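Local atomic coordinates of PRESAN domain-containing protein (Plasmodium falciparum, PDB entry 7D2W), a protein that is of unknown function but belongs to the PHIST family of malaria-parasite proteins and probably serves as a helical protein-binding domain. Residues I71-C79 with F155-F163; T83-A94 with H167-F178. One frame throughout, in Å; residues are numbered along the deposited sequence. Where two conformers were deposited one is given.

Overall arrangement
Both contacts join the same two long helices, 65-93 and 149-181, which run side by side in the same direction within a four-helix bundle. Interaction 1 is buried, its centre about 6 Å from the centre of the folded chain; interaction 2 sits further along the pair, its centre about 20 Å from that of the first, and is only partly buried. The segments alternate in sequence: 71-79, 83-94, 155-163, 167-178. Helix 117-144 comes between the two helices in sequence and packs against both contacts. The two meet where Cys79 approaches His167. Together they make one nearly parallel helix seam, and residues of helix 149-181 in both segments also reach the second subunit.

Interaction 1. Residues I71-C79 with F155-F163; sequences IWNHKNGIC and FIRSCIDEF
Lys75 packs as a knob into a hole formed by Ile156, Cys159, Ile160 and Phe163, in a nearly parallel helix pair of the four-helix bundle, the segment axes crossing at -15°. Its aliphatic chain does the packing: CG lies 3.7 Å from CG1 of Ile160, the two chains running antiparallel as they pass, while CE rests on CB of Cys159. A bend at chi2 (-96°) turns the rest of the chain aside, towards helix 117-144, and lays CD over one face of the Trp72 ring near its rim. NZ passes the Phe163 ring obliquely.

Trp72 reaches across with its six-membered ring. Its CZ3 comes within 3.7 Å of CE2 of Phe155, the planes near parallel (19°) with an offset so large that little of one ring lies over the other. Cys159 SG lies at the edge of the indole, near its plane, 4.0 Å from CH2: a sulfur-aromatic contact. Ile156 CG1 touches the edge as well. Ile71 CG2 meets Ile156 CD1 at 3.8 Å. At the far end of the two segments, Cys79 sets CB over one face of Phe163, 3.9 Å from the ring centroid.

Behind this first shell, Phe56 of helix 49-58 packs on both Ile71 and Ile156. Helix 117-144 fixes the polar ends and the indole: Gln135 OE1 is hydrogen-bonded to Lys75 NZ, Phe139 stacks on Trp72, and Thr136 OG1 takes a hydrogen bond from the indole NE1.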
loop_
_atom_site.group_PDB
_atom_site.type_symbol
_atom_site.label_atom_id
_atom_site.label_comp_id
_atom_site.label_asym_id
_atom_site.label_seq_id
_atom_site.Cartn_x
_atom_site.Cartn_y
_atom_site.Cartn_z
ATOM N N ILE A 71 15.370 -1.556 -18.334
ATOM C CA ILE A 71 14.891 -1.775 -16.967
ATOM C C ILE A 71 13.627 -0.961 -16.700
ATOM O O ILE A 71 12.657 -1.469 -16.122
ATOM C CB ILE A 71 16.009 -1.432 -15.963
ATOM C CG1 ILE A 71 17.071 -2.534 -15.951
ATOM C CG2 ILE A 71 15.447 -1.201 -14.572
ATOM C CD1 ILE A 71 18.427 -2.046 -15.499
ATOM N N TRP A 72 13.609 0.308 -17.120
ATOM C CA TRP A 72 12.420 1.136 -16.914
ATOM C C TRP A 72 11.189 0.577 -17.641
ATOM O O TRP A 72 10.067 0.663 -17.129
ATOM C CB TRP A 72 12.711 2.569 -17.362
ATOM C CG TRP A 72 11.677 3.581 -16.955
ATOM C CD1 TRP A 72 10.843 4.280 -17.786
ATOM C CD2 TRP A 72 11.370 4.018 -15.621
ATOM N NE1 TRP A 72 10.042 5.121 -17.049
ATOM C CE2 TRP A 72 10.347 4.983 -15.724
ATOM C CE3 TRP A 72 11.868 3.694 -14.351
ATOM C CZ2 TRP A 72 9.803 5.622 -14.611
ATOM C CZ3 TRP A 72 11.324 4.335 -13.240
ATOM C CH2 TRP A 72 10.312 5.296 -13.384
ATOM N N ASN A 73 11.372 0.011 -18.836
ATOM C CA ASN A 73 10.239 -0.614 -19.513
ATOM C C ASN A 73 9.709 -1.803 -18.715
ATOM O O ASN A 73 8.495 -2.011 -18.641
ATOM C CB ASN A 73 10.633 -1.049 -20.929
ATOM C CG ASN A 73 10.856 0.132 -21.850
ATOM O OD1 ASN A 73 10.349 1.228 -21.601
ATOM N ND2 ASN A 73 11.613 -0.083 -22.924
ATOM N N HIS A 74 10.599 -2.601 -18.115
ATOM C CA HIS A 74 10.136 -3.672 -17.237
ATOM C C HIS A 74 9.413 -3.105 -16.011
ATOM O O HIS A 74 8.436 -3.692 -15.533
ATOM C CB HIS A 74 11.308 -4.557 -16.796
ATOM C CG HIS A 74 11.878 -5.413 -17.891
ATOM N ND1 HIS A 74 11.182 -6.453 -18.476
ATOM C CD2 HIS A 74 13.085 -5.372 -18.507
ATOM C CE1 HIS A 74 11.937 -7.011 -19.410
ATOM N NE2 HIS A 74 13.094 -6.371 -19.454
ATOM N N LYS A 75 9.895 -1.983 -15.471
ATOM C CA LYS A 75 9.178 -1.318 -14.380
ATOM C C LYS A 75 7.768 -0.928 -14.816
ATOM O O LYS A 75 6.790 -1.177 -14.101
ATOM C CB LYS A 75 9.961 -0.087 -13.908
ATOM C CG LYS A 75 9.216 0.757 -12.850
ATOM C CD LYS A 75 8.472 1.928 -13.490
ATOM C CE LYS A 75 7.778 2.813 -12.441
ATOM N NZ LYS A 75 6.931 3.824 -13.144
ATOM N N ASN A 76 7.650 -0.312 -15.994
ATOM C CA ASN A 76 6.339 0.066 -16.516
ATOM C C ASN A 76 5.423 -1.144 -16.648
ATOM O O ASN A 76 4.251 -1.079 -16.272
ATOM C CB ASN A 76 6.476 0.767 -17.874
ATOM C CG ASN A 76 6.886 2.226 -17.749
ATOM O OD1 ASN A 76 6.622 2.885 -16.740
ATOM N ND2 ASN A 76 7.523 2.744 -18.789
ATOM N N GLY A 77 5.947 -2.265 -17.151
ATOM C CA GLY A 77 5.129 -3.464 -17.277
ATOM C C GLY A 77 4.627 -3.978 -15.939
ATOM O O GLY A 77 3.500 -4.467 -15.829
ATOM N N ILE A 78 5.463 -3.890 -14.908
ATOM C CA ILE A 78 5.054 -4.313 -13.575
ATOM C C ILE A 78 3.948 -3.404 -13.041
ATOM O O ILE A 78 2.926 -3.877 -12.527
ATOM C CB ILE A 78 6.271 -4.324 -12.633
ATOM C CG1 ILE A 78 7.182 -5.508 -12.961
ATOM C CG2 ILE A 78 5.816 -4.334 -11.167
ATOM C CD1 ILE A 78 8.608 -5.298 -12.522
ATOM N N CYS A 79 4.124 -2.091 -13.161
ATOM C CA CYS A 79 3.104 -1.185 -12.627
ATOM C C CYS A 79 1.801 -1.283 -13.411
ATOM O O CYS A 79 0.710 -1.262 -12.823
ATOM C CB CYS A 79 3.623 0.255 -12.611
ATOM S SG CYS A 79 5.044 0.411 -11.513
ATOM N N PHE A 155 15.626 4.820 -6.574
ATOM C CA PHE A 155 14.568 5.581 -7.230
ATOM C C PHE A 155 13.560 4.646 -7.896
ATOM O O PHE A 155 12.342 4.808 -7.737
ATOM C CB PHE A 155 15.176 6.550 -8.245
ATOM C CG PHE A 155 14.177 7.102 -9.218
ATOM C CD1 PHE A 155 13.402 8.206 -8.889
ATOM C CD2 PHE A 155 13.996 6.494 -10.456
ATOM C CE1 PHE A 155 12.474 8.709 -9.782
ATOM C CE2 PHE A 155 13.072 6.979 -11.352
ATOM C CZ PHE A 155 12.305 8.107 -11.011
ATOM N N ILE A 156 14.050 3.644 -8.638
ATOM C CA ILE A 156 13.134 2.772 -9.369
ATOM C C ILE A 156 12.285 1.962 -8.399
ATOM O O ILE A 156 11.059 1.841 -8.571
ATOM C CB ILE A 156 13.904 1.859 -10.348
ATOM C CG1 ILE A 156 14.604 2.686 -11.431
ATOM C CG2 ILE A 156 12.940 0.851 -11.006
ATOM C CD1 ILE A 156 15.600 1.856 -12.293
ATOM N N ARG A 157 12.907 1.387 -7.358
ATOM C CA ARG A 157 12.139 0.624 -6.376
ATOM C C ARG A 157 11.132 1.522 -5.663
ATOM O O ARG A 157 9.991 1.117 -5.417
ATOM C CB ARG A 157 13.074 -0.069 -5.372
ATOM C CG ARG A 157 12.355 -0.965 -4.320
ATOM C CD ARG A 157 13.142 -2.246 -3.943
ATOM N NE ARG A 157 12.308 -3.265 -3.291
ATOM C CZ ARG A 157 12.745 -4.469 -2.923
ATOM N NH1 ARG A 157 11.917 -5.351 -2.340
ATOM N NH2 ARG A 157 14.013 -4.807 -3.149
ATOM N N SER A 158 11.519 2.766 -5.366
ATOM C CA SER A 158 10.576 3.675 -4.714
ATOM C C SER A 158 9.422 4.062 -5.634
ATOM O O SER A 158 8.306 4.268 -5.152
ATOM C CB SER A 158 11.299 4.926 -4.196
ATOM O OG SER A 158 11.938 4.598 -2.971
ATOM N N CYS A 159 9.659 4.154 -6.950
ATOM C CA CYS A 159 8.558 4.399 -7.880
ATOM C C CYS A 159 7.556 3.248 -7.881
ATOM O O CYS A 159 6.344 3.467 -7.949
ATOM C CB CYS A 159 9.099 4.615 -9.291
ATOM S SG CYS A 159 9.794 6.255 -9.504
ATOM N N ILE A 160 8.045 2.012 -7.835
ATOM C CA ILE A 160 7.134 0.875 -7.775
ATOM C C ILE A 160 6.354 0.896 -6.466
ATOM O O ILE A 160 5.132 0.687 -6.456
ATOM C CB ILE A 160 7.924 -0.430 -7.991
ATOM C CG1 ILE A 160 8.434 -0.462 -9.438
ATOM C CG2 ILE A 160 7.042 -1.684 -7.718
ATOM C CD1 ILE A 160 9.471 -1.556 -9.682
ATOM N N ASP A 161 7.032 1.194 -5.348
ATOM C CA ASP A 161 6.331 1.333 -4.067
ATOM C C ASP A 161 5.260 2.414 -4.138
ATOM O O ASP A 161 4.173 2.266 -3.570
ATOM C CB ASP A 161 7.300 1.701 -2.940
ATOM C CG ASP A 161 8.334 0.634 -2.652
ATOM O OD1 ASP A 161 8.099 -0.551 -2.950
ATOM O OD2 ASP A 161 9.387 0.997 -2.078
ATOM N N GLU A 162 5.575 3.532 -4.792
ATOM C CA GLU A 162 4.612 4.624 -4.919
ATOM C C GLU A 162 3.394 4.201 -5.738
ATOM O O GLU A 162 2.256 4.598 -5.428
ATOM C CB GLU A 162 5.292 5.842 -5.547
ATOM C CG GLU A 162 4.405 7.079 -5.618
ATOM C CD GLU A 162 5.130 8.284 -6.187
ATOM O OE1 GLU A 162 6.220 8.105 -6.787
ATOM O OE2 GLU A 162 4.608 9.411 -6.023
ATOM N N PHE A 163 3.607 3.411 -6.795
ATOM C CA PHE A 163 2.481 2.865 -7.553
ATOM C C PHE A 163 1.668 1.883 -6.718
ATOM O O PHE A 163 0.436 1.831 -6.830
ATOM C CB PHE A 163 2.983 2.186 -8.838
ATOM C CG PHE A 163 2.596 2.929 -10.078
ATOM C CD1 PHE A 163 1.303 2.824 -10.578
ATOM C CD2 PHE A 163 3.501 3.773 -10.718
ATOM C CE1 PHE A 163 0.923 3.541 -11.709
ATOM C CE2 PHE A 163 3.130 4.495 -11.858
ATOM C CZ PHE A 163 1.843 4.387 -12.345
#

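Interaction 2. Residues T83-A94 with H167-F178; sequences TKDLLKNLRGIA and HTDLYVKYEKIF
With CG anti to the backbone nitrogen (chi1 -166°), Tyr171 swings its ring across to helix 65-93, and Leu86, whose chi1 of 165° puts CG in the same relation, comes the other way alongside it. The tyrosine is a knob among Leu86, Asn89, Leu90 and Ile93, the knobs-into-holes packing of a helical bundle. Leu86 CD1 meets the ring at its edge and lies 3.7 Å from CB of Tyr171. Leu90 CD2 comes in obliquely, 3.4 Å from CD1 of the ring, and Asn89 CB and Ile93 CD1 follow towards the hydroxyl end. Lys165 of the second subunit makes a cation-pi contact with this tyrosine.

Where the segments begin, Thr83 OG1 and His167 NE2 share a hydrogen bond of 2.7 Å, the hydroxyl lying near the imidazole plane at the ring's edge. OG1 also has a weak hydrogen bond to the Cys79 carbonyl. Leu86 CD2 fills in beside it, 3.9 Å from CD1 of Leu170. At the other end of the contact, Ala94 lays its CA over one face of Phe178, 3.9 Å from the ring centroid, while its CB touches CE2 and Ile93 CG1 reaches the ring edge. Pro95 and Ile115 also pack on this phenylalanine.

Thr83 to His167 is thus the one hydrogen bond across a contact otherwise made almost wholly by carbon, so apolar packing dominates and the polar pair ties one end.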
loop_
_atom_site.group_PDB
_atom_site.type_symbol
_atom_site.label_atom_id
_atom_site.label_comp_id
_atom_site.label_asym_id
_atom_site.label_seq_id
_atom_site.Cartn_x
_atom_site.Cartn_y
_atom_site.Cartn_z
ATOM N N THR A 83 -2.132 -2.032 -12.299
ATOM C CA THR A 83 -3.344 -1.291 -12.645
ATOM C C THR A 83 -4.417 -2.220 -13.225
ATOM O O THR A 83 -5.595 -2.149 -12.840
ATOM C CB THR A 83 -2.994 -0.183 -13.632
ATOM O OG1 THR A 83 -2.075 0.727 -13.018
ATOM C CG2 THR A 83 -4.253 0.577 -14.081
ATOM N N LYS A 84 -4.032 -3.085 -14.166
ATOM C CA LYS A 84 -4.978 -4.058 -14.714
ATOM C C LYS A 84 -5.609 -4.892 -13.604
ATOM O O LYS A 84 -6.828 -5.102 -13.593
ATOM C CB LYS A 84 -4.282 -4.976 -15.722
ATOM C CG LYS A 84 -3.913 -4.336 -17.073
ATOM C CD LYS A 84 -3.672 -5.410 -18.160
ATOM C CE LYS A 84 -4.773 -6.482 -18.133
ATOM N NZ LYS A 84 -5.138 -7.109 -19.465
ATOM N N ASP A 85 -4.791 -5.347 -12.644
ATOM C CA ASP A 85 -5.288 -6.153 -11.530
ATOM C C ASP A 85 -6.254 -5.364 -10.652
ATOM O O ASP A 85 -7.268 -5.905 -10.187
ATOM C CB ASP A 85 -4.123 -6.646 -10.676
ATOM C CG ASP A 85 -3.279 -7.699 -11.374
ATOM O OD1 ASP A 85 -3.699 -8.255 -12.413
ATOM O OD2 ASP A 85 -2.177 -7.961 -10.868
ATOM N N LEU A 86 -5.928 -4.105 -10.371
ATOM C CA LEU A 86 -6.819 -3.257 -9.583
ATOM C C LEU A 86 -8.180 -3.111 -10.261
ATOM O O LEU A 86 -9.226 -3.241 -9.613
ATOM C CB LEU A 86 -6.163 -1.889 -9.378
ATOM C CG LEU A 86 -7.086 -0.772 -8.888
ATOM C CD1 LEU A 86 -7.359 -0.961 -7.412
ATOM C CD2 LEU A 86 -6.452 0.599 -9.146
ATOM N N LEU A 87 -8.186 -2.831 -11.565
ATOM C CA LEU A 87 -9.446 -2.644 -12.279
ATOM C C LEU A 87 -10.238 -3.942 -12.342
ATOM O O LEU A 87 -11.473 -3.926 -12.279
ATOM C CB LEU A 87 -9.185 -2.116 -13.686
ATOM C CG LEU A 87 -8.646 -0.688 -13.732
ATOM C CD1 LEU A 87 -8.371 -0.313 -15.173
ATOM C CD2 LEU A 87 -9.638 0.278 -13.086
ATOM N N LYS A 88 -9.543 -5.071 -12.473
ATOM C CA LYS A 88 -10.207 -6.372 -12.429
ATOM C C LYS A 88 -10.862 -6.590 -11.071
ATOM O O LYS A 88 -12.025 -7.019 -10.983
ATOM C CB LYS A 88 -9.189 -7.480 -12.734
ATOM C CG LYS A 88 -9.754 -8.915 -12.870
ATOM C CD LYS A 88 -8.624 -9.897 -13.225
ATOM C CE LYS A 88 -9.091 -11.351 -13.258
ATOM N NZ LYS A 88 -9.912 -11.675 -14.462
ATOM N N ASN A 89 -10.137 -6.278 -9.997
ATOM C CA ASN A 89 -10.683 -6.485 -8.660
ATOM C C ASN A 89 -11.815 -5.509 -8.365
ATOM O O ASN A 89 -12.803 -5.878 -7.721
ATOM C CB ASN A 89 -9.568 -6.376 -7.622
ATOM C CG ASN A 89 -8.449 -7.363 -7.881
ATOM O OD1 ASN A 89 -8.671 -8.408 -8.484
ATOM N ND2 ASN A 89 -7.237 -7.026 -7.447
ATOM N N LEU A 90 -11.702 -4.264 -8.837
ATOM C CA LEU A 90 -12.769 -3.295 -8.611
ATOM C C LEU A 90 -14.017 -3.645 -9.411
ATOM O O LEU A 90 -15.144 -3.495 -8.918
ATOM C CB LEU A 90 -12.274 -1.890 -8.955
ATOM C CG LEU A 90 -11.386 -1.248 -7.876
ATOM C CD1 LEU A 90 -11.099 0.231 -8.214
ATOM C CD2 LEU A 90 -11.999 -1.375 -6.482
ATOM N N ARG A 91 -13.838 -4.126 -10.645
ATOM C CA ARG A 91 -14.981 -4.554 -11.439
ATOM C C ARG A 91 -15.765 -5.649 -10.728
ATOM O O ARG A 91 -16.995 -5.691 -10.815
ATOM C CB ARG A 91 -14.507 -5.041 -12.810
ATOM C CG ARG A 91 -15.634 -5.371 -13.755
ATOM C CD ARG A 91 -16.353 -4.109 -14.219
ATOM N NE ARG A 91 -17.585 -3.893 -13.464
ATOM C CZ ARG A 91 -18.670 -3.309 -13.958
ATOM N NH1 ARG A 91 -18.679 -2.880 -15.213
ATOM N NH2 ARG A 91 -19.746 -3.156 -13.198
ATOM N N GLY A 92 -15.071 -6.515 -9.989
ATOM C CA GLY A 92 -15.747 -7.583 -9.277
ATOM C C GLY A 92 -16.707 -7.083 -8.216
ATOM O O GLY A 92 -17.763 -7.679 -7.996
ATOM N N ILE A 93 -16.355 -5.988 -7.537
ATOM C CA ILE A 93 -17.170 -5.494 -6.430
ATOM C C ILE A 93 -18.020 -4.296 -6.817
ATOM O O ILE A 93 -18.841 -3.848 -6.012
ATOM C CB ILE A 93 -16.300 -5.159 -5.205
ATOM C CG1 ILE A 93 -15.415 -3.950 -5.497
ATOM C CG2 ILE A 93 -15.454 -6.365 -4.816
ATOM C CD1 ILE A 93 -14.436 -3.630 -4.383
ATOM N N ALA A 94 -17.855 -3.769 -8.026
ATOM C CA ALA A 94 -18.738 -2.727 -8.516
ATOM C C ALA A 94 -20.165 -3.266 -8.645
ATOM O O ALA A 94 -20.370 -4.437 -8.976
ATOM C CB ALA A 94 -18.254 -2.209 -9.868
ATOM N N HIS A 167 -2.273 2.313 -6.000
ATOM C CA HIS A 167 -3.250 1.251 -6.234
ATOM C C HIS A 167 -4.010 0.916 -4.954
ATOM O O HIS A 167 -5.209 0.621 -4.989
ATOM C CB HIS A 167 -2.555 0.003 -6.782
ATOM C CG HIS A 167 -2.081 0.142 -8.196
ATOM N ND1 HIS A 167 -0.992 -0.544 -8.684
ATOM C CD2 HIS A 167 -2.552 0.885 -9.226
ATOM C CE1 HIS A 167 -0.809 -0.231 -9.955
ATOM N NE2 HIS A 167 -1.742 0.636 -10.307
ATOM N N THR A 168 -3.322 0.952 -3.819
ATOM C CA THR A 168 -3.987 0.733 -2.538
ATOM C C THR A 168 -4.975 1.855 -2.247
ATOM O O THR A 168 -6.119 1.596 -1.855
ATOM C CB THR A 168 -2.943 0.632 -1.425
ATOM O OG1 THR A 168 -2.072 -0.465 -1.702
ATOM C CG2 THR A 168 -3.614 0.400 -0.056
ATOM N N ASP A 169 -4.547 3.108 -2.438
ATOM C CA ASP A 169 -5.427 4.245 -2.188
ATOM C C ASP A 169 -6.697 4.151 -3.020
ATOM O O ASP A 169 -7.804 4.391 -2.513
ATOM C CB ASP A 169 -4.697 5.552 -2.486
ATOM C CG ASP A 169 -3.690 5.914 -1.419
ATOM O OD1 ASP A 169 -3.584 5.178 -0.418
ATOM O OD2 ASP A 169 -2.977 6.916 -1.600
ATOM N N LEU A 170 -6.557 3.819 -4.308
ATOM C CA LEU A 170 -7.724 3.709 -5.177
ATOM C C LEU A 170 -8.632 2.560 -4.747
ATOM O O LEU A 170 -9.858 2.702 -4.734
ATOM C CB LEU A 170 -7.269 3.521 -6.629
ATOM C CG LEU A 170 -6.648 4.760 -7.288
ATOM C CD1 LEU A 170 -5.978 4.390 -8.630
ATOM C CD2 LEU A 170 -7.720 5.809 -7.501
ATOM N N TYR A 171 -8.058 1.404 -4.417
ATOM C CA TYR A 171 -8.893 0.282 -4.001
ATOM C C TYR A 171 -9.683 0.623 -2.737
ATOM O O TYR A 171 -10.889 0.370 -2.674
ATOM C CB TYR A 171 -8.056 -0.987 -3.799
ATOM C CG TYR A 171 -8.917 -2.240 -3.703
ATOM C CD1 TYR A 171 -9.432 -2.843 -4.841
ATOM C CD2 TYR A 171 -9.235 -2.798 -2.471
ATOM C CE1 TYR A 171 -10.234 -3.968 -4.755
ATOM C CE2 TYR A 171 -10.036 -3.923 -2.374
ATOM C CZ TYR A 171 -10.530 -4.505 -3.520
ATOM O OH TYR A 171 -11.323 -5.627 -3.433
ATOM N N VAL A 172 -9.023 1.207 -1.738
ATOM C CA VAL A 172 -9.685 1.596 -0.496
ATOM C C VAL A 172 -10.825 2.569 -0.783
ATOM O O VAL A 172 -11.947 2.404 -0.288
ATOM C CB VAL A 172 -8.639 2.193 0.468
ATOM C CG1 VAL A 172 -9.277 3.071 1.532
ATOM C CG2 VAL A 172 -7.813 1.066 1.098
ATOM N N LYS A 173 -10.551 3.587 -1.605
ATOM C CA LYS A 173 -11.557 4.595 -1.934
ATOM C C LYS A 173 -12.801 3.974 -2.564
ATOM O O LYS A 173 -13.928 4.294 -2.171
ATOM C CB LYS A 173 -10.956 5.649 -2.870
ATOM C CG LYS A 173 -11.990 6.670 -3.398
ATOM C CD LYS A 173 -11.321 7.904 -4.002
ATOM C CE LYS A 173 -10.774 7.611 -5.396
ATOM N NZ LYS A 173 -9.903 8.712 -5.949
ATOM N N TYR A 174 -12.623 3.099 -3.566
ATOM C CA TYR A 174 -13.781 2.569 -4.275
ATOM C C TYR A 174 -14.411 1.398 -3.542
ATOM O O TYR A 174 -15.613 1.158 -3.698
ATOM C CB TYR A 174 -13.405 2.177 -5.715
ATOM C CG TYR A 174 -13.268 3.423 -6.535
ATOM C CD1 TYR A 174 -14.400 4.123 -6.948
ATOM C CD2 TYR A 174 -12.019 3.960 -6.811
ATOM C CE1 TYR A 174 -14.290 5.301 -7.648
ATOM C CE2 TYR A 174 -11.894 5.145 -7.516
ATOM C CZ TYR A 174 -13.033 5.811 -7.920
ATOM O OH TYR A 174 -12.915 6.982 -8.609
ATOM N N GLU A 175 -13.633 0.659 -2.746
ATOM C CA GLU A 175 -14.246 -0.399 -1.951
ATOM C C GLU A 175 -15.300 0.175 -1.019
ATOM O O GLU A 175 -16.376 -0.418 -0.838
ATOM C CB GLU A 175 -13.200 -1.161 -1.147
ATOM C CG GLU A 175 -13.747 -2.480 -0.633
ATOM C CD GLU A 175 -12.808 -3.175 0.332
ATOM O OE1 GLU A 175 -11.674 -2.699 0.507
ATOM O OE2 GLU A 175 -13.207 -4.200 0.921
ATOM N N LYS A 176 -15.020 1.341 -0.441
ATOM C CA LYS A 176 -15.983 1.967 0.451
ATOM C C LYS A 176 -17.212 2.424 -0.320
ATOM O O LYS A 176 -18.347 2.149 0.087
ATOM C CB LYS A 176 -15.339 3.145 1.181
ATOM C CG LYS A 176 -14.361 2.738 2.264
ATOM C CD LYS A 176 -13.909 3.932 3.095
ATOM C CE LYS A 176 -12.523 4.413 2.685
ATOM N NZ LYS A 176 -11.630 4.591 3.869
ATOM N N ILE A 177 -17.005 3.118 -1.444
ATOM C CA ILE A 177 -18.131 3.640 -2.216
ATOM C C ILE A 177 -19.001 2.502 -2.728
ATOM O O ILE A 177 -20.228 2.534 -2.598
ATOM C CB ILE A 177 -17.640 4.523 -3.376
ATOM C CG1 ILE A 177 -16.728 5.627 -2.869
ATOM C CG2 ILE A 177 -18.819 5.162 -4.085
ATOM C CD1 ILE A 177 -15.957 6.287 -3.982
ATOM N N PHE A 178 -18.383 1.491 -3.349
ATOM C CA PHE A 178 -19.174 0.424 -3.951
ATOM C C PHE A 178 -19.936 -0.368 -2.891
ATOM O O PHE A 178 -21.107 -0.706 -3.086
ATOM C CB PHE A 178 -18.280 -0.497 -4.778
ATOM C CG PHE A 178 -17.801 0.113 -6.073
ATOM C CD1 PHE A 178 -18.495 1.157 -6.668
ATOM C CD2 PHE A 178 -16.655 -0.371 -6.699
ATOM C CE1 PHE A 178 -18.056 1.714 -7.860
ATOM C CE2 PHE A 178 -16.211 0.183 -7.889
ATOM C CZ PHE A 178 -16.914 1.230 -8.469
#